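Aminoglycoside phosphotransferase (Alicyclobacillus acidocaldarius subsp. acidocaldarius, PDB 4PDY) probably transfers a phosphate group to a small-molecule substrate, as related members of the aminoglycoside phosphotransferase family with their protein-kinase-like fold do. Local coordinates at residues Glu122-Thr127 with Gly271-Ala276; Gly156-Arg161 with Glu296-Phe301; Asp182-Ser187 with Ser320-Leu325; Asp190-Asp195 with Gln326-Gln331. One frame throughout, in Å; residues are numbered along the deposited sequence.

Interaction 1 of 4, residues Glu122-Thr127 with Gly271-Ala276; sequences EHVAQT and GHLAYA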
loop_
_atom_site.group_PDB
_atom_site.type_symbol
_atom_site.label_atom_id
_atom_site.label_comp_id
_atom_site.label_asym_id
_atom_site.label_seq_id
_atom_site.Cartn_x
_atom_site.Cartn_y
_atom_site.Cartn_z
ATOM N N GLU A 122 7.659 8.428 -13.992
ATOM C CA GLU A 122 7.277 9.714 -13.458
ATOM C C GLU A 122 6.253 9.592 -12.321
ATOM O O GLU A 122 6.300 10.338 -11.333
ATOM C CB GLU A 122 6.707 10.560 -14.619
ATOM C CG GLU A 122 5.942 11.809 -14.222
ATOM C CD GLU A 122 6.754 12.808 -13.420
ATOM O OE1 GLU A 122 8.006 12.677 -13.377
ATOM O OE2 GLU A 122 6.133 13.729 -12.818
ATOM N N HIS A 123 5.282 8.712 -12.505
ATOM C CA HIS A 123 4.229 8.548 -11.510
ATOM C C HIS A 123 4.773 7.841 -10.268
ATOM O O HIS A 123 4.438 8.199 -9.153
ATOM C CB HIS A 123 3.065 7.749 -12.080
ATOM C CG HIS A 123 2.236 8.510 -13.058
ATOM N ND1 HIS A 123 0.879 8.318 -13.169
ATOM C CD2 HIS A 123 2.566 9.458 -13.964
ATOM C CE1 HIS A 123 0.404 9.110 -14.116
ATOM N NE2 HIS A 123 1.406 9.803 -14.617
ATOM N N VAL A 124 5.636 6.857 -10.492
ATOM C CA VAL A 124 6.310 6.195 -9.367
ATOM C C VAL A 124 7.198 7.175 -8.598
ATOM O O VAL A 124 7.186 7.220 -7.362
ATOM C CB VAL A 124 7.126 4.997 -9.867
ATOM C CG1 VAL A 124 7.925 4.396 -8.716
ATOM C CG2 VAL A 124 6.232 3.929 -10.442
ATOM N N ALA A 125 7.902 8.017 -9.345
ATOM C CA ALA A 125 8.782 9.016 -8.752
ATOM C C ALA A 125 7.997 9.902 -7.788
ATOM O O ALA A 125 8.408 10.187 -6.673
ATOM C CB ALA A 125 9.402 9.887 -9.850
ATOM N N GLN A 126 6.872 10.426 -8.283
ATOM C CA GLN A 126 6.086 11.356 -7.486
ATOM C C GLN A 126 5.372 10.690 -6.303
ATOM O O GLN A 126 5.211 11.324 -5.266
ATOM C CB GLN A 126 5.122 12.186 -8.365
ATOM C CG GLN A 126 5.879 13.172 -9.257
ATOM C CD GLN A 126 6.777 14.102 -8.450
ATOM O OE1 GLN A 126 6.357 14.680 -7.451
ATOM N NE2 GLN A 126 8.043 14.191 -8.849
ATOM N N THR A 127 4.921 9.454 -6.499
ATOM C CA THR A 127 4.367 8.678 -5.378
ATOM C C THR A 127 5.422 8.460 -4.274
ATOM O O THR A 127 5.145 8.708 -3.128
ATOM C CB THR A 127 3.779 7.343 -5.874
ATOM O OG1 THR A 127 2.811 7.594 -6.908
ATOM C CG2 THR A 127 3.110 6.577 -4.752
ATOM N N GLY A 271 13.971 -1.633 -14.082
ATOM C CA GLY A 271 14.646 -0.922 -13.012
ATOM C C GLY A 271 14.550 0.579 -13.068
ATOM O O GLY A 271 14.846 1.253 -12.097
ATOM N N HIS A 272 14.077 1.143 -14.192
ATOM C CA HIS A 272 13.812 2.589 -14.191
ATOM C C HIS A 272 12.757 2.948 -13.156
ATOM O O HIS A 272 12.802 4.028 -12.571
ATOM C CB HIS A 272 13.337 3.132 -15.548
ATOM C CG HIS A 272 14.368 3.102 -16.633
ATOM N ND1 HIS A 272 14.438 2.082 -17.559
ATOM C CD2 HIS A 272 15.352 3.974 -16.960
ATOM C CE1 HIS A 272 15.434 2.316 -18.395
ATOM N NE2 HIS A 272 15.984 3.473 -18.073
ATOM N N LEU A 273 11.816 2.032 -12.921
ATOM C CA LEU A 273 10.784 2.259 -11.930
ATOM C C LEU A 273 11.385 2.251 -10.528
ATOM O O LEU A 273 11.010 3.082 -9.699
ATOM C CB LEU A 273 9.701 1.202 -12.046
ATOM C CG LEU A 273 8.973 1.158 -13.404
ATOM C CD1 LEU A 273 8.227 -0.154 -13.602
ATOM C CD2 LEU A 273 8.023 2.335 -13.582
ATOM N N ALA A 274 12.324 1.321 -10.264
ATOM C CA ALA A 274 12.959 1.254 -8.950
ATOM C C ALA A 274 13.837 2.470 -8.718
ATOM O O ALA A 274 13.802 3.068 -7.664
ATOM C CB ALA A 274 13.759 -0.024 -8.799
ATOM N N TYR A 275 14.572 2.878 -9.752
ATOM C CA TYR A 275 15.445 4.032 -9.634
ATOM C C TYR A 275 14.628 5.282 -9.335
ATOM O O TYR A 275 14.999 6.086 -8.489
ATOM C CB TYR A 275 16.264 4.225 -10.901
ATOM C CG TYR A 275 17.272 5.347 -10.798
ATOM C CD1 TYR A 275 18.371 5.238 -9.960
ATOM C CD2 TYR A 275 17.123 6.511 -11.523
ATOM C CE1 TYR A 275 19.310 6.256 -9.855
ATOM C CE2 TYR A 275 18.048 7.542 -11.425
ATOM C CZ TYR A 275 19.144 7.406 -10.588
ATOM O OH TYR A 275 20.061 8.431 -10.488
ATOM N N ALA A 276 13.511 5.439 -10.053
ATOM C CA ALA A 276 12.621 6.595 -9.828
ATOM C C ALA A 276 12.182 6.638 -8.351
ATOM O O ALA A 276 12.205 7.682 -7.683
ATOM C CB ALA A 276 11.416 6.524 -10.759
#
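Val124 and Ala125 of helix 121-137 pack against Leu273 and Ala276 of helix 271-284 in a buried, apolar helix-to-helix contact of the helical C-terminal lobe of this kinase-like fold. No hydrogen bond crosses it. Small residues let the backbones come close: the CA atoms of Ala125 and Ala276 are 4.7 Å apart, and the two methyls meet with Ala125 CB 4.0 Å from Ala276 CB. Backbone joins in here, since Ala125 CA lies 3.8 Å from Ala276 O, a carbonyl oxygen that also accepts a hydrogen bond from His280 ND1 further along its own helix. Beside the alanines, Val124 and Leu273 cross at about a right angle. With CG1 of Val124 turned anti to the backbone N (chi1 175°), this methyl rests 3.5 Å from Leu273 O, while the other branch, CG2, meets Leu273 CD2 at 4.0 Å. Ser263 of helix 252-266 and Cys277 close round the valine as well. Away from this contact, His123 stacks on Tyr233, which follows the histidine-pocket residue Leu232 in the chain, and its ND1 is hydrogen-bonded to Asn117 N. His123 O is gripped twice from one turn further on, by Thr127 N and by Thr127 OG1 at 2.8 Å, from opposite faces of the carbonyl plane, the hydroxyl tilted 34° from it.

Interaction 2 of 4, residues Gly156-Arg161 with Glu296-Phe301; sequences GLFQAR and EAILRF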
loop_
_atom_site.group_PDB
_atom_site.type_symbol
_atom_site.label_atom_id
_atom_site.label_comp_id
_atom_site.label_asym_id
_atom_site.label_seq_id
_atom_site.Cartn_x
_atom_site.Cartn_y
_atom_site.Cartn_z
ATOM N N GLY A 156 8.131 -12.484 11.464
ATOM C CA GLY A 156 7.146 -13.520 11.797
ATOM C C GLY A 156 6.094 -13.663 10.713
ATOM O O GLY A 156 5.639 -14.765 10.428
ATOM N N LEU A 157 5.701 -12.542 10.127
ATOM C CA LEU A 157 4.722 -12.542 9.048
ATOM C C LEU A 157 5.229 -13.358 7.859
ATOM O O LEU A 157 4.551 -14.254 7.355
ATOM C CB LEU A 157 4.443 -11.099 8.631
ATOM C CG LEU A 157 3.494 -10.847 7.465
ATOM C CD1 LEU A 157 2.049 -11.164 7.842
ATOM C CD2 LEU A 157 3.635 -9.393 7.044
ATOM N N PHE A 158 6.457 -13.076 7.441
ATOM C CA PHE A 158 7.032 -13.773 6.313
ATOM C C PHE A 158 7.403 -15.226 6.639
ATOM O O PHE A 158 7.270 -16.102 5.774
ATOM C CB PHE A 158 8.183 -12.972 5.710
ATOM C CG PHE A 158 7.709 -11.814 4.844
ATOM C CD1 PHE A 158 7.124 -12.046 3.609
ATOM C CD2 PHE A 158 7.795 -10.509 5.284
ATOM C CE1 PHE A 158 6.668 -11.002 2.814
ATOM C CE2 PHE A 158 7.344 -9.457 4.501
ATOM C CZ PHE A 158 6.791 -9.705 3.266
ATOM N N GLN A 159 7.848 -15.492 7.879
ATOM C CA GLN A 159 8.103 -16.869 8.281
ATOM C C GLN A 159 6.834 -17.721 8.165
ATOM O O GLN A 159 6.867 -18.848 7.678
ATOM C CB GLN A 159 8.648 -16.924 9.695
ATOM C CG GLN A 159 8.925 -18.331 10.159
ATOM C CD GLN A 159 9.628 -18.327 11.481
ATOM O OE1 GLN A 159 9.088 -17.863 12.486
ATOM N NE2 GLN A 159 10.855 -18.799 11.476
ATOM N N ALA A 160 5.711 -17.162 8.607
ATOM C CA ALA A 160 4.443 -17.867 8.543
ATOM C C ALA A 160 4.022 -18.115 7.094
ATOM O O ALA A 160 3.555 -19.200 6.744
ATOM C CB ALA A 160 3.371 -17.075 9.283
ATOM N N ARG A 161 4.240 -17.111 6.251
ATOM C CA ARG A 161 3.919 -17.239 4.818
ATOM C C ARG A 161 4.767 -18.317 4.142
ATOM O O ARG A 161 4.274 -19.094 3.326
ATOM C CB ARG A 161 4.064 -15.898 4.089
ATOM C CG ARG A 161 3.018 -14.896 4.550
ATOM C CD ARG A 161 3.313 -13.507 4.032
ATOM N NE ARG A 161 2.190 -12.607 4.307
ATOM C CZ ARG A 161 2.228 -11.299 4.091
ATOM N NH1 ARG A 161 3.332 -10.731 3.616
ATOM N NH2 ARG A 161 1.158 -10.553 4.345
ATOM N N GLU A 296 15.186 -5.043 0.256
ATOM C CA GLU A 296 15.496 -6.266 -0.453
ATOM C C GLU A 296 14.887 -7.508 0.218
ATOM O O GLU A 296 14.433 -8.427 -0.469
ATOM C CB GLU A 296 17.004 -6.475 -0.523
ATOM C CG GLU A 296 17.734 -5.496 -1.425
ATOM C CD GLU A 296 19.216 -5.802 -1.472
ATOM O OE1 GLU A 296 19.931 -5.547 -0.471
ATOM O OE2 GLU A 296 19.652 -6.321 -2.514
ATOM N N ALA A 297 14.911 -7.548 1.549
ATOM C CA ALA A 297 14.333 -8.680 2.271
ATOM C C ALA A 297 12.861 -8.865 1.906
ATOM O O ALA A 297 12.375 -9.981 1.645
ATOM C CB ALA A 297 14.459 -8.480 3.777
ATOM N N ILE A 298 12.154 -7.739 1.855
ATOM C CA ILE A 298 10.743 -7.784 1.541
ATOM C C ILE A 298 10.539 -8.190 0.071
ATOM O O ILE A 298 9.755 -9.089 -0.217
ATOM C CB ILE A 298 10.072 -6.427 1.840
ATOM C CG1 ILE A 298 10.066 -6.136 3.336
ATOM C CG2 ILE A 298 8.629 -6.401 1.335
ATOM C CD1 ILE A 298 9.935 -4.675 3.673
ATOM N N LEU A 299 11.212 -7.504 -0.858
ATOM C CA LEU A 299 11.056 -7.824 -2.275
ATOM C C LEU A 299 11.483 -9.217 -2.692
ATOM O O LEU A 299 10.896 -9.808 -3.597
ATOM C CB LEU A 299 11.835 -6.877 -3.143
ATOM C CG LEU A 299 11.386 -5.452 -3.183
ATOM C CD1 LEU A 299 12.285 -4.671 -4.121
ATOM C CD2 LEU A 299 9.938 -5.402 -3.647
ATOM N N ARG A 300 12.499 -9.760 -2.017
ATOM C CA ARG A 300 12.988 -11.071 -2.379
ATOM C C ARG A 300 11.961 -12.156 -2.073
ATOM O O ARG A 300 11.922 -13.186 -2.746
ATOM C CB ARG A 300 14.291 -11.355 -1.609
ATOM C CG ARG A 300 14.880 -12.758 -1.734
ATOM C CD ARG A 300 15.212 -13.182 -3.143
ATOM N NE ARG A 300 16.364 -12.475 -3.671
ATOM C CZ ARG A 300 16.875 -12.668 -4.886
ATOM N NH1 ARG A 300 17.955 -11.987 -5.244
ATOM N NH2 ARG A 300 16.330 -13.551 -5.727
ATOM N N PHE A 301 11.146 -11.947 -1.046
ATOM C CA PHE A 301 10.161 -12.972 -0.683
ATOM C C PHE A 301 9.169 -13.164 -1.837
ATOM O O PHE A 301 8.715 -12.157 -2.398
ATOM C CB PHE A 301 9.356 -12.587 0.544
ATOM C CG PHE A 301 8.601 -13.735 1.107
ATOM C CD1 PHE A 301 9.194 -14.593 2.042
ATOM C CD2 PHE A 301 7.314 -14.003 0.661
ATOM C CE1 PHE A 301 8.498 -15.673 2.531
ATOM C CE2 PHE A 301 6.616 -15.091 1.146
ATOM C CZ PHE A 301 7.204 -15.930 2.082
#
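Phe158 of helix 154-173 drives its ring into Phe301, the residue just past the end of helix 289-300, and this aromatic pair is the tight half of the contact. Phe158 CD1 sits over one face of the Phe301 ring, off its centre, 3.4 Å from Phe301 CG. The planes stand 53° apart with centroids 4.8 Å from each other, an oblique meeting. Turning CG anti to the backbone N (chi1 -166°) sends the Phe301 ring across to the other helix, where its CE1 comes 3.5 Å from Phe158 O. Ile298 touches more lightly, its CG2 4.2 Å from Phe158 CZ, and Phe203 of helix 189-203 adds another ring beside Phe158. Toward the partly exposed side, packing thins to Arg161, whose CB lies 3.7 Å from Phe301 CZ while the extended chain leads its guanidinium away from 296-301, with Leu157 CG over one face and Phe158 CE1 at its edge; a thiocyanate ion lies near the side chain. Replacing Phe301 by an alanine would probably open a gap against Phe158 CD1 and Arg161 CB and leave the Phe158 ring freer to turn. With no hydrogen bond between the segments, their cohesion probably comes mainly from ring shape and dispersion, and the arginine's charge stays at the margin.

Interaction 3 of 4, residues Asp182-Ser187 with Ser320-Leu325; sequences DQLLLS and SQLDAL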
loop_
_atom_site.group_PDB
_atom_site.type_symbol
_atom_site.label_atom_id
_atom_site.label_comp_id
_atom_site.label_asym_id
_atom_site.label_seq_id
_atom_site.Cartn_x
_atom_site.Cartn_y
_atom_site.Cartn_z
ATOM N N ASP A 182 -1.722 -26.409 -10.131
ATOM C CA ASP A 182 -0.950 -27.312 -9.280
ATOM C C ASP A 182 0.369 -27.611 -9.939
ATOM O O ASP A 182 1.419 -27.540 -9.298
ATOM C CB ASP A 182 -1.707 -28.623 -9.098
ATOM C CG ASP A 182 -3.049 -28.470 -8.378
ATOM O OD1 ASP A 182 -3.197 -27.590 -7.496
ATOM O OD2 ASP A 182 -3.961 -29.277 -8.716
ATOM N N GLN A 183 0.326 -27.999 -11.208
ATOM C CA GLN A 183 1.550 -28.384 -11.906
ATOM C C GLN A 183 2.506 -27.202 -12.042
ATOM O O GLN A 183 3.715 -27.327 -11.864
ATOM C CB GLN A 183 1.235 -28.963 -13.286
ATOM C CG GLN A 183 0.444 -30.254 -13.223
ATOM C CD GLN A 183 0.112 -30.775 -14.594
ATOM O OE1 GLN A 183 1.008 -31.087 -15.369
ATOM N NE2 GLN A 183 -1.173 -30.862 -14.912
ATOM N N LEU A 184 1.994 -26.031 -12.392
ATOM C CA LEU A 184 2.829 -24.853 -12.528
ATOM C C LEU A 184 3.481 -24.483 -11.179
ATOM O O LEU A 184 4.665 -24.196 -11.124
ATOM C CB LEU A 184 2.016 -23.693 -13.102
ATOM C CG LEU A 184 2.741 -22.353 -13.201
ATOM C CD1 LEU A 184 3.984 -22.432 -14.078
ATOM C CD2 LEU A 184 1.792 -21.299 -13.736
ATOM N N LEU A 185 2.700 -24.462 -10.113
ATOM C CA LEU A 185 3.262 -24.187 -8.783
ATOM C C LEU A 185 4.381 -25.199 -8.443
ATOM O O LEU A 185 5.467 -24.810 -8.004
ATOM C CB LEU A 185 2.154 -24.216 -7.720
ATOM C CG LEU A 185 2.639 -23.893 -6.301
ATOM C CD1 LEU A 185 3.056 -22.431 -6.177
ATOM C CD2 LEU A 185 1.548 -24.232 -5.304
ATOM N N LEU A 186 4.136 -26.477 -8.698
ATOM C CA LEU A 186 5.164 -27.498 -8.412
ATOM C C LEU A 186 6.436 -27.289 -9.227
ATOM O O LEU A 186 7.550 -27.527 -8.720
ATOM C CB LEU A 186 4.599 -28.908 -8.608
ATOM C CG LEU A 186 3.570 -29.309 -7.544
ATOM C CD1 LEU A 186 2.715 -30.459 -8.031
ATOM C CD2 LEU A 186 4.249 -29.651 -6.221
ATOM N N SER A 187 6.276 -26.814 -10.458
ATOM C CA SER A 187 7.416 -26.590 -11.338
ATOM C C SER A 187 8.362 -25.507 -10.839
ATOM O O SER A 187 9.510 -25.465 -11.273
ATOM C CB SER A 187 6.974 -26.229 -12.759
ATOM O OG SER A 187 6.520 -24.878 -12.857
ATOM N N SER A 320 -8.616 -16.704 -12.137
ATOM C CA SER A 320 -7.704 -15.563 -12.043
ATOM C C SER A 320 -6.385 -15.912 -11.363
ATOM O O SER A 320 -5.373 -15.277 -11.643
ATOM C CB SER A 320 -8.351 -14.387 -11.325
ATOM O OG SER A 320 -8.650 -14.683 -9.975
ATOM N N GLN A 321 -6.415 -16.910 -10.479
ATOM C CA GLN A 321 -5.205 -17.346 -9.788
ATOM C C GLN A 321 -4.219 -17.946 -10.773
ATOM O O GLN A 321 -3.012 -17.734 -10.666
ATOM C CB GLN A 321 -5.572 -18.372 -8.714
ATOM C CG GLN A 321 -6.373 -17.789 -7.577
ATOM C CD GLN A 321 -7.257 -18.803 -6.885
ATOM O OE1 GLN A 321 -7.249 -19.986 -7.228
ATOM N NE2 GLN A 321 -8.052 -18.341 -5.925
ATOM N N LEU A 322 -4.709 -18.735 -11.713
ATOM C CA LEU A 322 -3.834 -19.318 -12.731
ATOM C C LEU A 322 -3.258 -18.227 -13.620
ATOM O O LEU A 322 -2.048 -18.216 -13.900
ATOM C CB LEU A 322 -4.526 -20.403 -13.555
ATOM C CG LEU A 322 -3.653 -21.006 -14.656
ATOM C CD1 LEU A 322 -2.392 -21.688 -14.103
ATOM C CD2 LEU A 322 -4.465 -21.974 -15.486
ATOM N N ASP A 323 -4.103 -17.270 -14.026
ATOM C CA ASP A 323 -3.614 -16.113 -14.804
ATOM C C ASP A 323 -2.449 -15.455 -14.047
ATOM O O ASP A 323 -1.401 -15.169 -14.628
ATOM C CB ASP A 323 -4.702 -15.033 -15.054
ATOM C CG ASP A 323 -5.886 -15.532 -15.857
ATOM O OD1 ASP A 323 -5.751 -16.539 -16.574
ATOM O OD2 ASP A 323 -6.965 -14.887 -15.781
ATOM N N ALA A 324 -2.651 -15.198 -12.755
ATOM C CA ALA A 324 -1.624 -14.507 -11.965
ATOM C C ALA A 324 -0.326 -15.309 -11.821
ATOM O O ALA A 324 0.757 -14.758 -11.964
ATOM C CB ALA A 324 -2.169 -14.152 -10.598
ATOM N N LEU A 325 -0.452 -16.616 -11.582
ATOM C CA LEU A 325 0.740 -17.447 -11.427
ATOM C C LEU A 325 1.480 -17.600 -12.766
ATOM O O LEU A 325 2.718 -17.608 -12.814
ATOM C CB LEU A 325 0.375 -18.801 -10.844
ATOM C CG LEU A 325 1.584 -19.612 -10.378
ATOM C CD1 LEU A 325 2.242 -18.955 -9.184
ATOM C CD2 LEU A 325 1.143 -21.013 -10.025
#
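Segments 182-187 and 320-325 run in the same general direction, their axes 10.6 Å apart and inclined at 29°, and Leu185 and Leu325 bring their CA atoms nearest, at 7.7 Å. Leucines fill the space between. Leu184 and Leu325 reach toward each other tip to tip: Leu184 CD2 lies 3.8 Å from Leu325 CG and also touches Leu322 CD1 at 4.2 Å, so a single methyl meets residues from successive turns of the opposite helix. Leu325, with CG anti to its N (chi1 -168°), projects CD2 to the root of Leu185, 4.1 Å from Leu185 CB and close to Leu185 N. A lysine in place of Leu184 would probably lose the branched methyl that meets Leu322 and Leu325 and leave a gap between the helices. Within 182-187, Ser187 OG bonds back to Leu184 O at 2.6 Å, lying 18° from the carbonyl plane. Phe181 and Met188 add to the apolar surroundings of Leu325, while Leu185 turns on to Tyr313 and Trp169 of helices 303-315 and 154-173. Such leucine-to-leucine contacts between helices packed at a shallow angle are characteristic of an alpha-helical bundle, here joining helix 180-187 to the long C-terminal helix 319-347.

Interaction 4 of 4, residues Asp190-Asp195 with Gln326-Gln331; sequences DELHRD and QQYAVQ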
loop_
_atom_site.group_PDB
_atom_site.type_symbol
_atom_site.label_atom_id
_atom_site.label_comp_id
_atom_site.label_asym_id
_atom_site.label_seq_id
_atom_site.Cartn_x
_atom_site.Cartn_y
_atom_site.Cartn_z
ATOM N N ASP A 190 11.646 -25.018 -6.434
ATOM C CA ASP A 190 13.028 -24.791 -6.045
ATOM C C ASP A 190 13.348 -23.294 -6.054
ATOM O O ASP A 190 14.000 -22.806 -5.112
ATOM C CB ASP A 190 13.996 -25.619 -6.896
ATOM C CG ASP A 190 13.921 -27.125 -6.577
ATOM O OD1 ASP A 190 14.239 -27.541 -5.425
ATOM O OD2 ASP A 190 13.549 -27.899 -7.483
ATOM N N GLU A 191 12.822 -22.539 -7.034
ATOM C CA GLU A 191 13.037 -21.088 -7.035
ATOM C C GLU A 191 12.298 -20.409 -5.886
ATOM O O GLU A 191 12.798 -19.469 -5.276
ATOM C CB GLU A 191 12.627 -20.430 -8.358
ATOM C CG GLU A 191 12.688 -18.891 -8.323
ATOM C CD GLU A 191 12.208 -18.207 -9.604
ATOM O OE1 GLU A 191 11.080 -17.592 -9.599
ATOM O OE2 GLU A 191 12.965 -18.290 -10.606
ATOM N N LEU A 192 11.069 -20.829 -5.642
ATOM C CA LEU A 192 10.299 -20.239 -4.559
ATOM C C LEU A 192 10.997 -20.476 -3.213
ATOM O O LEU A 192 11.099 -19.577 -2.390
ATOM C CB LEU A 192 8.891 -20.836 -4.545
ATOM C CG LEU A 192 7.967 -20.488 -5.714
ATOM C CD1 LEU A 192 6.690 -21.295 -5.541
ATOM C CD2 LEU A 192 7.654 -19.010 -5.730
ATOM N N HIS A 193 11.475 -21.701 -3.018
ATOM C CA HIS A 193 12.202 -22.069 -1.793
ATOM C C HIS A 193 13.460 -21.203 -1.630
ATOM O O HIS A 193 13.705 -20.639 -0.555
ATOM C CB HIS A 193 12.534 -23.567 -1.824
ATOM C CG HIS A 193 13.223 -24.086 -0.596
ATOM N ND1 HIS A 193 13.791 -25.336 -0.550
ATOM C CD2 HIS A 193 13.421 -23.538 0.625
ATOM C CE1 HIS A 193 14.316 -25.538 0.646
ATOM N NE2 HIS A 193 14.110 -24.460 1.378
ATOM N N ARG A 194 14.220 -21.062 -2.704
ATOM C CA ARG A 194 15.449 -20.263 -2.670
ATOM C C ARG A 194 15.148 -18.818 -2.290
ATOM O O ARG A 194 15.793 -18.233 -1.427
ATOM C CB ARG A 194 16.177 -20.299 -4.016
ATOM C CG ARG A 194 17.586 -19.743 -3.931
ATOM C CD ARG A 194 18.284 -19.499 -5.268
ATOM N NE ARG A 194 17.843 -20.376 -6.352
ATOM C CZ ARG A 194 17.195 -19.997 -7.460
ATOM N NH1 ARG A 194 16.893 -18.731 -7.699
ATOM N NH2 ARG A 194 16.861 -20.912 -8.357
ATOM N N ASP A 195 14.138 -18.238 -2.936
ATOM C CA ASP A 195 13.800 -16.856 -2.653
ATOM C C ASP A 195 13.302 -16.644 -1.219
ATOM O O ASP A 195 13.676 -15.674 -0.561
ATOM C CB ASP A 195 12.715 -16.367 -3.618
ATOM C CG ASP A 195 13.232 -15.999 -5.004
ATOM O OD1 ASP A 195 14.454 -15.864 -5.204
ATOM O OD2 ASP A 195 12.368 -15.815 -5.904
ATOM N N GLN A 326 0.718 -17.658 -13.869
ATOM C CA GLN A 326 1.319 -17.709 -15.199
ATOM C C GLN A 326 2.139 -16.446 -15.474
ATOM O O GLN A 326 3.271 -16.521 -15.976
ATOM C CB GLN A 326 0.271 -17.879 -16.302
ATOM C CG GLN A 326 -0.316 -19.279 -16.373
ATOM C CD GLN A 326 -1.546 -19.389 -17.249
ATOM O OE1 GLN A 326 -2.264 -18.410 -17.466
ATOM N NE2 GLN A 326 -1.778 -20.561 -17.773
ATOM N N GLN A 327 1.577 -15.287 -15.141
ATOM C CA GLN A 327 2.306 -14.045 -15.328
ATOM C C GLN A 327 3.554 -13.986 -14.455
ATOM O O GLN A 327 4.585 -13.489 -14.900
ATOM C CB GLN A 327 1.429 -12.818 -15.056
ATOM C CG GLN A 327 2.219 -11.507 -15.071
ATOM C CD GLN A 327 1.382 -10.276 -15.341
ATOM O OE1 GLN A 327 0.507 -10.280 -16.214
ATOM N NE2 GLN A 327 1.669 -9.191 -14.613
ATOM N N TYR A 328 3.472 -14.495 -13.226
ATOM C CA TYR A 328 4.654 -14.521 -12.368
ATOM C C TYR A 328 5.745 -15.389 -13.011
ATOM O O TYR A 328 6.915 -15.022 -13.037
ATOM C CB TYR A 328 4.297 -15.074 -10.993
ATOM C CG TYR A 328 5.450 -15.001 -9.997
ATOM C CD1 TYR A 328 5.654 -13.859 -9.235
ATOM C CD2 TYR A 328 6.335 -16.047 -9.851
ATOM C CE1 TYR A 328 6.701 -13.771 -8.342
ATOM C CE2 TYR A 328 7.368 -15.969 -8.943
ATOM C CZ TYR A 328 7.543 -14.827 -8.198
ATOM O OH TYR A 328 8.571 -14.723 -7.287
ATOM N N ALA A 329 5.359 -16.538 -13.546
ATOM C CA ALA A 329 6.305 -17.436 -14.191
ATOM C C ALA A 329 6.964 -16.772 -15.404
ATOM O O ALA A 329 8.169 -16.880 -15.609
ATOM C CB ALA A 329 5.620 -18.722 -14.599
ATOM N N VAL A 330 6.155 -16.088 -16.209
ATOM C CA VAL A 330 6.666 -15.357 -17.383
ATOM C C VAL A 330 7.741 -14.347 -16.994
ATOM O O VAL A 330 8.767 -14.220 -17.668
ATOM C CB VAL A 330 5.526 -14.650 -18.154
ATOM C CG1 VAL A 330 6.066 -13.631 -19.142
ATOM C CG2 VAL A 330 4.676 -15.689 -18.866
ATOM N N GLN A 331 7.503 -13.647 -15.898
ATOM C CA GLN A 331 8.406 -12.595 -15.429
ATOM C C GLN A 331 9.515 -13.047 -14.490
ATOM O O GLN A 331 10.339 -12.226 -14.069
ATOM C CB GLN A 331 7.585 -11.522 -14.732
ATOM C CG GLN A 331 6.554 -10.929 -15.664
ATOM C CD GLN A 331 5.927 -9.676 -15.135
ATOM O OE1 GLN A 331 5.953 -9.370 -13.929
ATOM N NE2 GLN A 331 5.360 -8.921 -16.044
HETATM O O HOH W 1 10.069 -16.797 -6.978
#
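Tyr328 of helix 319-347 gives up the most surface here, reaching toward Leu192, Glu191 and Asp195 of helix 189-203. The backbones stay well apart, the axes of the two segments 13.2 Å from each other and steeply inclined at 77°, so the long tyrosine does the bridging. CG of Tyr328 is anti to the backbone N (chi1 -174°), which carries the ring away from its own helix. Its CE2 atom has Leu192 CD2 at 4.4 Å, a light apolar touch; Pro302 and Pro305 also lie against both of these side chains. Glu191 approaches the tyrosine from the opposite direction on an extended chain, its OE1 4.1 Å from Tyr328 CE2 and the carboxylate plane 67° from that of the ring. The polar link is made through one water, lying in the ring plane at its edge. Tyr328 OH donates to this water at 2.6 Å, and the water passes its own two hydrogens on, to Glu191 OE1 at 2.9 Å and to Asp195 OD2 at 2.7 Å. Tyr328 OH and Asp195 OD2 are 4.2 Å apart, too far for a direct hydrogen bond. Asp195 has stronger partners elsewhere: OD2 forms a salt bridge with Arg335, and OD1 forms one with Arg300 and accepts a bond from Gln336 NE2. The water thus spends both hydrogens on carboxylates and receives one from the phenol, which probably fixes its orientation, while the arginines are likely to keep the buried Asp195 ionised and, with it, a good acceptor.

In the fold
Interaction 1 stands apart, its centre more than 20 Å from the other three, and joins helices 121-137 and 271-284, distant in the chain, through small residues at close range. Interaction 4 links interactions 2 and 3, which do not touch each other. Interactions 3 and 4 share helix 319-347, with centres 10 Å apart, and meet directly where Leu184 packs on Ala329 and Leu185 on Leu192. Interaction 2 joins interaction 4 through the salt bridge from Arg300 NH2 to Asp195 OD1. Chemistry follows place: interactions 1 and 2 are buried and apolar, by methyls and rings respectively; leucine-built interaction 3 is only partly buried; buried interaction 4 is mixed, a light apolar touch beside a water-mediated polar link.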